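Local coordinates for protein putative alpha-L-fucosidase (Bacteroides thetaiotaomicron VPI-5482, PDB 3GZA) that probably hydrolyses alpha-L-fucosidic linkages, using a TIM-barrel region joined to a beta-sandwich, at residues A[227-232]-A[402-407]; A[368-373]-A[408-413]; A[374-379]-A[431-436]; A[383-388]-A[425-430]. All coordinates share one frame; numbering follows the deposited sequence.

Interaction 1: residues A[227-232]-A[402-407]; sequences VEYPCW and GESVGH
One face of the W232 six-membered ring carries the CB of S404, 3.5 Å from the ring centroid and 12° off the normal, a CH-pi contact. The Y229 ring is used at its edge instead: E403 N and G402 CA approach near its plane, at the hydroxyl end. These two aromatic groups join the TIM-barrel region, whose 218-219 to 234-235 loop holds 227-232, to the beta-sandwich, whose 395-402 to 409-418 connection holds 402-407. Y229 OH is gripped twice. It accepts from E403 N at 2.9 Å (N-H...O angle 156°) and donates to S404 O at 2.6 Å, in the carbonyl plane and on a lone pair. A chi1 of -170° turns the Y229 ring toward 402-407, placing OH within reach of both E403 N and S404 O. Outside the pair, R409 makes a cation-pi contact with this same ring. A cis peptide bond precedes P230, whose ring meets two side chains: CB lies against S404 OG, and CG lies 3.7 Å from E403 OE2. The S404 side chain thus works at two atoms, its carbon against the indole and its oxygen toward the backbone of the opposing loop. No regular strand pairing links the segments, and the polar bonds are concentrated on E403 and S404. The S404 hydroxyl accepts from C231 N at 3.1 Å and is also hydrogen-bonded to a water, which stands 2.6 Å from S404 OG and within hydrogen-bonding distance of C231 O, at 3.0 Å.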
# COMPACT_ATOMS: atom_id res chain seq x y z
N VAL A 227 -18.24 26.91 22.23
CA VAL A 227 -19.60 26.45 22.04
C VAL A 227 -20.51 27.63 22.32
O VAL A 227 -20.08 28.66 22.80
CB VAL A 227 -19.96 25.24 22.94
CG1 VAL A 227 -19.17 24.00 22.54
CG2 VAL A 227 -19.77 25.56 24.46
N GLU A 228 -21.80 27.49 22.09
CA GLU A 228 -22.74 28.55 22.38
C GLU A 228 -23.25 28.40 23.80
O GLU A 228 -22.80 27.52 24.54
CB GLU A 228 -23.85 28.56 21.34
CG GLU A 228 -23.35 28.84 19.93
CD GLU A 228 -22.73 30.21 19.81
OE1 GLU A 228 -23.38 31.18 20.24
OE2 GLU A 228 -21.63 30.35 19.24
N TYR A 229 -24.13 29.31 24.22
CA TYR A 229 -24.70 29.28 25.56
C TYR A 229 -26.21 29.50 25.50
O TYR A 229 -26.65 30.42 24.80
CB TYR A 229 -23.97 30.31 26.47
CG TYR A 229 -24.41 30.10 27.91
CD1 TYR A 229 -23.77 29.13 28.69
CD2 TYR A 229 -25.46 30.80 28.46
CE1 TYR A 229 -24.18 28.86 29.94
CE2 TYR A 229 -25.92 30.53 29.75
CZ TYR A 229 -25.26 29.55 30.49
OH TYR A 229 -25.68 29.27 31.76
N PRO A 230 -27.01 28.69 26.24
CA PRO A 230 -26.62 27.58 27.12
C PRO A 230 -26.02 26.42 26.36
O PRO A 230 -26.21 26.31 25.13
CB PRO A 230 -27.94 27.17 27.77
CG PRO A 230 -28.97 27.57 26.84
CD PRO A 230 -28.47 28.85 26.22
N CYS A 231 -25.25 25.59 27.05
CA CYS A 231 -24.67 24.38 26.45
C CYS A 231 -24.88 23.20 27.40
O CYS A 231 -24.30 23.15 28.47
CB CYS A 231 -23.18 24.53 26.14
SG CYS A 231 -22.53 23.11 25.28
N TRP A 232 -25.77 22.29 27.00
CA TRP A 232 -26.14 21.11 27.79
C TRP A 232 -25.43 19.90 27.25
O TRP A 232 -25.10 19.82 26.09
CB TRP A 232 -27.66 20.87 27.65
CG TRP A 232 -28.49 22.08 27.88
CD1 TRP A 232 -29.05 22.89 26.90
CD2 TRP A 232 -28.90 22.62 29.12
NE1 TRP A 232 -29.74 23.90 27.49
CE2 TRP A 232 -29.67 23.78 28.85
CE3 TRP A 232 -28.69 22.25 30.45
CZ2 TRP A 232 -30.23 24.56 29.85
CZ3 TRP A 232 -29.22 23.05 31.45
CH2 TRP A 232 -30.01 24.17 31.15
N GLY A 402 -28.06 32.98 34.32
CA GLY A 402 -27.83 31.95 33.31
C GLY A 402 -28.75 30.78 33.43
O GLY A 402 -29.74 30.82 34.15
N GLU A 403 -28.40 29.72 32.70
CA GLU A 403 -29.24 28.52 32.64
C GLU A 403 -28.43 27.30 32.99
O GLU A 403 -28.45 26.86 34.12
CB GLU A 403 -29.82 28.37 31.24
CG GLU A 403 -30.85 29.40 30.91
CD GLU A 403 -31.47 29.16 29.54
OE1 GLU A 403 -32.22 28.17 29.37
OE2 GLU A 403 -31.19 29.97 28.64
N SER A 404 -27.68 26.78 32.02
CA SER A 404 -26.84 25.62 32.20
C SER A 404 -25.57 25.91 33.01
O SER A 404 -24.98 26.99 32.88
CB SER A 404 -26.41 25.07 30.84
OG SER A 404 -25.83 26.09 30.05
N VAL A 405 -25.16 24.91 33.77
CA VAL A 405 -23.90 24.97 34.49
C VAL A 405 -23.11 23.73 34.07
O VAL A 405 -22.11 23.84 33.37
CB VAL A 405 -24.12 25.08 36.00
CG1 VAL A 405 -22.79 24.96 36.70
CG2 VAL A 405 -24.79 26.40 36.35
N GLY A 406 -23.55 22.54 34.47
CA GLY A 406 -22.86 21.32 34.10
C GLY A 406 -21.53 21.23 34.82
O GLY A 406 -21.42 21.70 35.98
N HIS A 407 -20.50 20.75 34.14
CA HIS A 407 -19.21 20.54 34.75
C HIS A 407 -18.54 21.84 35.19
O HIS A 407 -17.99 21.89 36.28
CB HIS A 407 -18.30 19.74 33.84
CG HIS A 407 -16.91 19.66 34.37
ND1 HIS A 407 -16.61 18.89 35.47
CD2 HIS A 407 -15.79 20.36 34.07
CE1 HIS A 407 -15.34 19.06 35.78
NE2 HIS A 407 -14.83 19.97 34.97
O HOH W 1 -23.25 25.65 29.76

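Interaction 2: residues A[368-373]-A[408-413]; sequences VNYCII and KRIEKF
F413 N donates to N369 O at 2.9 Å, the first of five backbone hydrogen bonds between strands 368-373 and 409-413, whose axes run 166° apart. C371 with E411 and I373 with R409 are hydrogen-bonded pairs; Y370 with K412 and I372 with I410 are non-hydrogen-bonded. The bond from E411 N to C371 O is almost straight, at 177°.

Apolar contacts follow the two faces. Beside Y370, I372 and I410 lie side by side, and I410 CG2 meets the edge of the tyrosine ring 3.7 Å from CD1. On the face of C371, SG sits in the plane of the F413 ring at its edge, 3.8 Å from CE2, a sulfur-aromatic contact. The chi1 of 42° folds F413 back over its neighbour strand, bringing N369 O over the ring centre.

K412 supplies a CH-pi contact, its CG 3.9 Å from the Y370 ring centroid, while Y370 OH bonds to E304.

Among the polar ends, one water accepts from N369 ND2 and K412 NZ and donates to F413 O; N369 OD1 accepts from V442 N. Along one strand, R409 NH2 and E411 OE2 form a salt bridge at 3.5 Å; Y386 OH, from the facing sheet, bonds both side chains, and R409 NH1 bonds G308 O. Strand 409-418 is one of two outer strands in its four-stranded sheet, and its antiparallel pairing with 366-375 is consistent with the beta-sandwich of F5/8 type C domains.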
# COMPACT_ATOMS: atom_id res chain seq x y z
N VAL A 368 -14.70 42.11 42.96
CA VAL A 368 -15.02 40.79 42.41
C VAL A 368 -15.52 40.99 40.99
O VAL A 368 -16.31 41.90 40.76
CB VAL A 368 -16.13 40.06 43.21
CG1 VAL A 368 -16.34 38.64 42.67
CG2 VAL A 368 -15.80 40.01 44.68
N ASN A 369 -15.06 40.17 40.04
CA ASN A 369 -15.55 40.27 38.65
C ASN A 369 -15.75 38.94 37.93
O ASN A 369 -16.13 38.91 36.74
CB ASN A 369 -14.68 41.20 37.80
CG ASN A 369 -13.33 40.63 37.51
OD1 ASN A 369 -12.72 40.02 38.37
ND2 ASN A 369 -12.84 40.85 36.29
N TYR A 370 -15.48 37.84 38.62
CA TYR A 370 -15.66 36.52 38.05
C TYR A 370 -16.14 35.56 39.09
O TYR A 370 -15.89 35.70 40.28
CB TYR A 370 -14.34 35.90 37.59
CG TYR A 370 -13.77 36.20 36.25
CD1 TYR A 370 -14.02 35.38 35.17
CD2 TYR A 370 -12.86 37.23 36.07
CE1 TYR A 370 -13.45 35.60 33.95
CE2 TYR A 370 -12.27 37.46 34.84
CZ TYR A 370 -12.56 36.65 33.79
OH TYR A 370 -11.96 36.83 32.56
N CYS A 371 -16.89 34.57 38.63
CA CYS A 371 -17.36 33.47 39.45
C CYS A 371 -17.23 32.19 38.65
O CYS A 371 -17.33 32.23 37.43
CB CYS A 371 -18.83 33.62 39.83
SG CYS A 371 -19.20 34.87 41.02
N ILE A 372 -17.05 31.07 39.34
CA ILE A 372 -17.05 29.77 38.71
C ILE A 372 -18.09 28.98 39.47
O ILE A 372 -18.20 29.12 40.68
CB ILE A 372 -15.66 29.09 38.76
CG1 ILE A 372 -14.74 29.80 37.75
CG2 ILE A 372 -15.74 27.58 38.49
CD1 ILE A 372 -13.37 29.21 37.66
N ILE A 373 -18.90 28.21 38.73
CA ILE A 373 -19.90 27.32 39.33
C ILE A 373 -19.69 25.97 38.68
O ILE A 373 -19.47 25.90 37.48
CB ILE A 373 -21.34 27.73 39.02
CG1 ILE A 373 -21.52 29.25 39.12
CG2 ILE A 373 -22.35 26.92 39.93
CD1 ILE A 373 -22.86 29.74 38.52
N LYS A 408 -18.65 22.88 34.37
CA LYS A 408 -18.06 24.16 34.71
C LYS A 408 -18.68 25.32 33.95
O LYS A 408 -18.89 25.23 32.75
CB LYS A 408 -16.55 24.16 34.46
CG LYS A 408 -15.80 25.44 34.87
CD LYS A 408 -14.30 25.21 34.84
CE LYS A 408 -13.76 24.55 36.15
NZ LYS A 408 -12.25 24.41 36.10
N ARG A 409 -18.91 26.40 34.69
CA ARG A 409 -19.45 27.63 34.16
C ARG A 409 -18.52 28.70 34.66
O ARG A 409 -18.30 28.79 35.88
CB ARG A 409 -20.85 27.89 34.73
CG ARG A 409 -21.53 29.19 34.25
CD ARG A 409 -21.96 29.09 32.83
NE ARG A 409 -22.48 30.34 32.32
CZ ARG A 409 -21.99 31.03 31.29
NH1 ARG A 409 -20.90 30.66 30.64
NH2 ARG A 409 -22.59 32.15 30.93
N ILE A 410 -18.03 29.53 33.73
CA ILE A 410 -17.23 30.71 34.12
C ILE A 410 -18.09 31.90 33.78
O ILE A 410 -18.52 32.03 32.66
CB ILE A 410 -15.87 30.77 33.39
CG1 ILE A 410 -15.00 29.58 33.81
CG2 ILE A 410 -15.08 32.11 33.70
CD1 ILE A 410 -13.75 29.35 32.98
N GLU A 411 -18.33 32.76 34.78
CA GLU A 411 -19.08 33.99 34.59
C GLU A 411 -18.15 35.18 34.85
O GLU A 411 -17.45 35.20 35.84
CB GLU A 411 -20.22 34.05 35.60
CG GLU A 411 -21.48 33.22 35.27
CD GLU A 411 -22.38 33.86 34.21
OE1 GLU A 411 -21.95 34.83 33.53
OE2 GLU A 411 -23.55 33.40 34.11
N LYS A 412 -18.21 36.17 33.98
CA LYS A 412 -17.41 37.39 34.09
C LYS A 412 -18.38 38.53 34.02
O LYS A 412 -19.26 38.54 33.18
CB LYS A 412 -16.46 37.49 32.90
CG LYS A 412 -15.49 38.69 32.91
CD LYS A 412 -14.60 38.62 31.66
CE LYS A 412 -13.50 39.64 31.62
NZ LYS A 412 -14.02 41.03 31.51
N PHE A 413 -18.19 39.54 34.87
CA PHE A 413 -19.09 40.67 34.92
C PHE A 413 -18.32 41.90 35.31
O PHE A 413 -17.16 41.81 35.69
CB PHE A 413 -20.25 40.38 35.89
CG PHE A 413 -19.82 39.70 37.17
CD1 PHE A 413 -19.40 40.45 38.26
CD2 PHE A 413 -19.80 38.33 37.27
CE1 PHE A 413 -18.98 39.83 39.44
CE2 PHE A 413 -19.39 37.71 38.44
CZ PHE A 413 -18.97 38.46 39.52
O HOH W 2 -14.93 42.03 34.27

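Interaction 3: residues A[374-379]-A[431-436]; sequences QENIKN and LPDIIN
Q374 and N436 pair tightly through backbone and side chains together. Q374 N donates to N436 O at 2.8 Å, and N436 ND2 reaches a lone pair of Q374 OE1 at 3.0 Å along a nearly straight line (174°), although the two amide planes stand 71° apart. N436 OD1 bonds to S438 OG, and Q374 NE2 to H407 O. I435 and N436 both face Q374, a classic beta bulge: Q374 O takes a 2.9 Å bond from I435 N and a weak one from N436 N. At this corner I435 CG1 packs on Q374 CB, and its CG2 lies 3.5 Å from N376 CB.

Toward the 3-10 segment 377-379 the contact becomes more open and polar. N376 N still reaches D433 O, but beyond it the grip passes to the D433 carboxylate, swung toward the asparagines by a chi1 of -174°. N379 ND2 meets OD2 at 2.9 Å nearly along its C-O direction, amide and carboxylate almost coplanar; N376 ND2 approaches the same oxygen at 3.1 Å from above the carboxylate plane. Replacing D433 with an alanine would probably leave both asparagine amides without this shared acceptor and let the 3-10 turn shift. A water accepts from D433 N and donates to E375 OE2, which also bonds R382 N and I383 N, while E375 OE1 accepts from G406 N. Two amide N-H groups converging on OD2 are consistent with an ionised aspartate, which ties the turn following strand 366-375 to segment 431-436.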
# COMPACT_ATOMS: atom_id res chain seq x y z
N GLN A 374 -19.70 24.91 39.48
CA GLN A 374 -19.58 23.55 38.95
C GLN A 374 -20.57 22.63 39.63
O GLN A 374 -20.69 22.66 40.85
CB GLN A 374 -18.17 22.98 39.21
CG GLN A 374 -17.01 23.73 38.61
CD GLN A 374 -15.72 22.95 38.75
OE1 GLN A 374 -14.96 23.19 39.68
NE2 GLN A 374 -15.50 21.95 37.89
N GLU A 375 -21.28 21.84 38.82
CA GLU A 375 -22.13 20.79 39.33
C GLU A 375 -21.32 19.49 39.43
O GLU A 375 -20.29 19.36 38.78
CB GLU A 375 -23.33 20.55 38.42
CG GLU A 375 -24.30 21.69 38.35
CD GLU A 375 -25.53 21.37 37.50
OE1 GLU A 375 -25.43 21.63 36.30
OE2 GLU A 375 -26.58 20.91 38.06
N ASN A 376 -21.77 18.56 40.28
CA ASN A 376 -21.17 17.22 40.37
C ASN A 376 -21.74 16.46 39.14
O ASN A 376 -22.83 15.89 39.18
CB ASN A 376 -21.57 16.54 41.68
CG ASN A 376 -20.66 15.41 42.04
OD1 ASN A 376 -19.69 15.13 41.35
ND2 ASN A 376 -20.94 14.77 43.16
N ILE A 377 -21.01 16.54 38.04
CA ILE A 377 -21.48 16.03 36.75
C ILE A 377 -21.95 14.56 36.72
O ILE A 377 -22.85 14.21 35.96
CB ILE A 377 -20.47 16.34 35.63
CG1 ILE A 377 -21.19 16.43 34.25
CG2 ILE A 377 -19.29 15.37 35.66
CD1 ILE A 377 -22.27 17.49 34.23
N LYS A 378 -21.39 13.71 37.59
CA LYS A 378 -21.85 12.33 37.67
C LYS A 378 -23.35 12.21 38.00
O LYS A 378 -23.98 11.22 37.67
CB LYS A 378 -21.04 11.51 38.68
CG LYS A 378 -21.34 11.79 40.10
CD LYS A 378 -20.61 10.81 41.01
CE LYS A 378 -19.12 11.14 41.03
N ASN A 379 -23.89 13.21 38.68
CA ASN A 379 -25.30 13.27 39.03
C ASN A 379 -26.19 14.08 38.08
O ASN A 379 -27.36 14.29 38.38
CB ASN A 379 -25.42 13.72 40.48
CG ASN A 379 -24.76 12.73 41.43
OD1 ASN A 379 -24.81 11.53 41.21
ND2 ASN A 379 -24.14 13.24 42.47
N LEU A 431 -32.40 18.34 43.20
CA LEU A 431 -31.65 19.14 44.16
C LEU A 431 -30.23 19.33 43.64
O LEU A 431 -29.53 18.34 43.43
CB LEU A 431 -31.60 18.48 45.53
CG LEU A 431 -30.79 19.26 46.60
CD1 LEU A 431 -31.42 20.62 46.95
CD2 LEU A 431 -30.63 18.42 47.86
N PRO A 432 -29.82 20.58 43.36
CA PRO A 432 -28.46 20.79 42.84
C PRO A 432 -27.35 20.23 43.75
O PRO A 432 -27.49 20.21 44.97
CB PRO A 432 -28.36 22.31 42.66
CG PRO A 432 -29.81 22.77 42.56
CD PRO A 432 -30.58 21.84 43.43
N ASP A 433 -26.31 19.73 43.12
CA ASP A 433 -25.13 19.17 43.76
C ASP A 433 -23.97 20.04 43.27
O ASP A 433 -23.26 19.73 42.29
CB ASP A 433 -25.02 17.69 43.39
CG ASP A 433 -23.89 16.96 44.12
OD1 ASP A 433 -23.11 17.58 44.87
OD2 ASP A 433 -23.80 15.73 43.95
N ILE A 434 -23.78 21.15 43.97
CA ILE A 434 -22.80 22.15 43.57
C ILE A 434 -21.48 21.82 44.26
O ILE A 434 -21.38 21.91 45.48
CB ILE A 434 -23.33 23.57 43.91
CG1 ILE A 434 -24.63 23.84 43.11
CG2 ILE A 434 -22.27 24.62 43.63
CD1 ILE A 434 -25.50 24.92 43.67
N ILE A 435 -20.47 21.45 43.47
CA ILE A 435 -19.18 21.09 44.03
C ILE A 435 -18.28 22.30 44.16
O ILE A 435 -17.28 22.24 44.86
CB ILE A 435 -18.49 19.94 43.25
CG1 ILE A 435 -18.14 20.36 41.81
CG2 ILE A 435 -19.39 18.72 43.24
CD1 ILE A 435 -17.25 19.39 41.09
N ASN A 436 -18.65 23.41 43.51
CA ASN A 436 -17.83 24.60 43.54
C ASN A 436 -18.64 25.84 43.17
O ASN A 436 -19.28 25.87 42.12
CB ASN A 436 -16.67 24.41 42.55
CG ASN A 436 -15.74 25.61 42.44
OD1 ASN A 436 -15.79 26.52 43.23
ND2 ASN A 436 -14.87 25.58 41.44
O HOH W 3 -26.33 19.56 40.29

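Interaction 4: residues A[383-388]-A[425-430]; sequences IRQYQI and VSESIA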
# COMPACT_ATOMS: atom_id res chain seq x y z
N ILE A 383 -29.29 22.02 37.37
CA ILE A 383 -29.56 23.44 37.35
C ILE A 383 -30.13 23.84 35.99
O ILE A 383 -29.59 23.45 34.95
CB ILE A 383 -28.25 24.25 37.64
CG1 ILE A 383 -27.79 24.02 39.10
CG2 ILE A 383 -28.45 25.78 37.40
CD1 ILE A 383 -26.42 24.68 39.40
N ARG A 384 -31.26 24.54 36.01
CA ARG A 384 -31.91 25.03 34.78
C ARG A 384 -31.95 26.53 34.68
O ARG A 384 -32.01 27.04 33.58
CB ARG A 384 -33.32 24.46 34.67
CG ARG A 384 -33.33 22.97 34.31
CD ARG A 384 -32.74 22.72 32.96
NE ARG A 384 -32.79 21.31 32.59
CZ ARG A 384 -33.85 20.72 32.06
NH1 ARG A 384 -35.01 21.37 31.91
NH2 ARG A 384 -33.78 19.42 31.76
N GLN A 385 -31.98 27.23 35.81
CA GLN A 385 -31.97 28.70 35.82
C GLN A 385 -31.25 29.12 37.09
O GLN A 385 -31.53 28.58 38.16
CB GLN A 385 -33.39 29.29 35.86
CG GLN A 385 -34.29 29.06 34.62
CD GLN A 385 -33.94 29.92 33.41
OE1 GLN A 385 -33.31 30.97 33.54
NE2 GLN A 385 -34.41 29.51 32.24
N TYR A 386 -30.32 30.07 36.99
CA TYR A 386 -29.63 30.58 38.18
C TYR A 386 -29.31 32.06 38.07
O TYR A 386 -29.30 32.64 36.98
CB TYR A 386 -28.32 29.82 38.44
CG TYR A 386 -27.26 30.13 37.42
CD1 TYR A 386 -26.42 31.25 37.56
CD2 TYR A 386 -27.09 29.34 36.28
CE1 TYR A 386 -25.47 31.55 36.60
CE2 TYR A 386 -26.14 29.63 35.35
CZ TYR A 386 -25.33 30.73 35.50
OH TYR A 386 -24.37 31.03 34.56
N GLN A 387 -29.09 32.68 39.22
CA GLN A 387 -28.68 34.07 39.26
C GLN A 387 -27.55 34.22 40.25
O GLN A 387 -27.48 33.46 41.21
CB GLN A 387 -29.81 34.99 39.71
CG GLN A 387 -31.10 34.90 38.92
CD GLN A 387 -31.97 33.74 39.37
OE1 GLN A 387 -32.30 33.62 40.57
NE2 GLN A 387 -32.37 32.88 38.42
N ILE A 388 -26.64 35.16 40.00
CA ILE A 388 -25.60 35.46 40.97
C ILE A 388 -25.79 36.92 41.38
O ILE A 388 -25.96 37.80 40.52
CB ILE A 388 -24.20 35.22 40.44
CG1 ILE A 388 -24.03 33.73 40.07
CG2 ILE A 388 -23.14 35.67 41.49
CD1 ILE A 388 -22.75 33.43 39.48
N VAL A 425 -30.40 29.11 42.59
CA VAL A 425 -30.86 28.25 41.50
C VAL A 425 -32.40 28.33 41.58
O VAL A 425 -33.02 27.75 42.48
CB VAL A 425 -30.38 26.80 41.69
CG1 VAL A 425 -30.93 25.87 40.57
CG2 VAL A 425 -28.85 26.73 41.72
N SER A 426 -33.00 29.12 40.69
CA SER A 426 -34.45 29.33 40.69
C SER A 426 -35.26 28.21 40.01
O SER A 426 -36.46 28.07 40.28
CB SER A 426 -34.79 30.66 40.04
OG SER A 426 -34.19 30.76 38.78
N GLU A 427 -34.61 27.46 39.12
CA GLU A 427 -35.25 26.34 38.45
C GLU A 427 -34.26 25.20 38.42
O GLU A 427 -33.09 25.39 38.08
CB GLU A 427 -35.67 26.72 37.02
CG GLU A 427 -36.60 25.69 36.35
CD GLU A 427 -36.74 25.86 34.83
OE1 GLU A 427 -36.49 26.98 34.30
OE2 GLU A 427 -37.08 24.85 34.15
N SER A 428 -34.71 24.01 38.77
CA SER A 428 -33.86 22.81 38.74
C SER A 428 -34.75 21.58 38.63
O SER A 428 -35.90 21.58 39.10
CB SER A 428 -32.94 22.75 39.97
OG SER A 428 -33.70 22.77 41.17
N ILE A 429 -34.23 20.53 38.02
CA ILE A 429 -34.95 19.27 37.84
C ILE A 429 -34.66 18.29 38.97
O ILE A 429 -35.28 17.25 39.04
CB ILE A 429 -34.71 18.64 36.46
CG1 ILE A 429 -33.22 18.38 36.23
CG2 ILE A 429 -35.37 19.56 35.36
CD1 ILE A 429 -32.89 17.52 35.01
N ALA A 430 -33.71 18.62 39.83
CA ALA A 430 -33.39 17.82 41.02
C ALA A 430 -32.55 18.73 41.93
O ALA A 430 -32.08 19.76 41.48
CB ALA A 430 -32.61 16.56 40.65
O HOH W 4 -35.54 24.51 31.83
O HOH W 5 -36.14 27.80 31.96
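Strands 383-388 and 425-428 run antiparallel, their axes 162° apart and 4.4 Å at closest approach, with a classic beta bulge where S426 and E427 both face Q385. E427 O accepts from R384 N at 2.9 Å and from Q385 N at 3.1 Å, both donors coming from the same face of its plane; the return bonds to Q385 O, from S426 N and E427 N, are weak.

An apolar pair is followed by mixed and polar contacts. I383 and V425 cross at about a right angle, with CG1 of I383 3.9 Å from CG2 of V425. I429 CG2 sits over the centre of one face of the R384 guanidinium, 3.8 Å above the plane. The bend at chi2 of R384 turns the guanidinium toward that methyl. Its NH1 also donates to a water that in turn donates to E427 OE2, so arginine and glutamate are linked indirectly, their planes steeply inclined. Q385 crosses the same glutamate obliquely, its amide nearly parallel to the carboxylate.

Q387 is bent at chi2 (82°), which carries NE2 back to S426 OG: the bond is 2.8 Å long and nearly straight (169°), with the oxygen in the amide plane. A leucine in its place would probably leave the S426 hydroxyl without this donor and the bulge with one less side-chain tether.

Strand 383-392 lies between 420-428 and 395-402 in its sheet. Y386 and I388 pack against I373 of strand 366-375 in the facing sheet, and R384 touches W232 of the TIM-barrel region.

Overall arrangement
Interactions 2 and 3 share strand 366-375, pairing it with 409-418 on one side and 434-440 on the other, whereas interaction 4 belongs to the facing sheet. Interaction 2 is the most buried, combining regular backbone pairing with apolar and aromatic packing; interactions 3 and 4 are partly buried, bulged and richer in side-chain amides, carboxylates and water. Interaction 1, also partly buried, differs in kind, joining two loops across the boundary with the TIM-barrel region. It touches all the others, meeting interaction 4 through the backbone bond from G402 N to Y386 O. The Y386 hydroxyl in turn bridges interactions 2 and 4 across the interior of the sandwich.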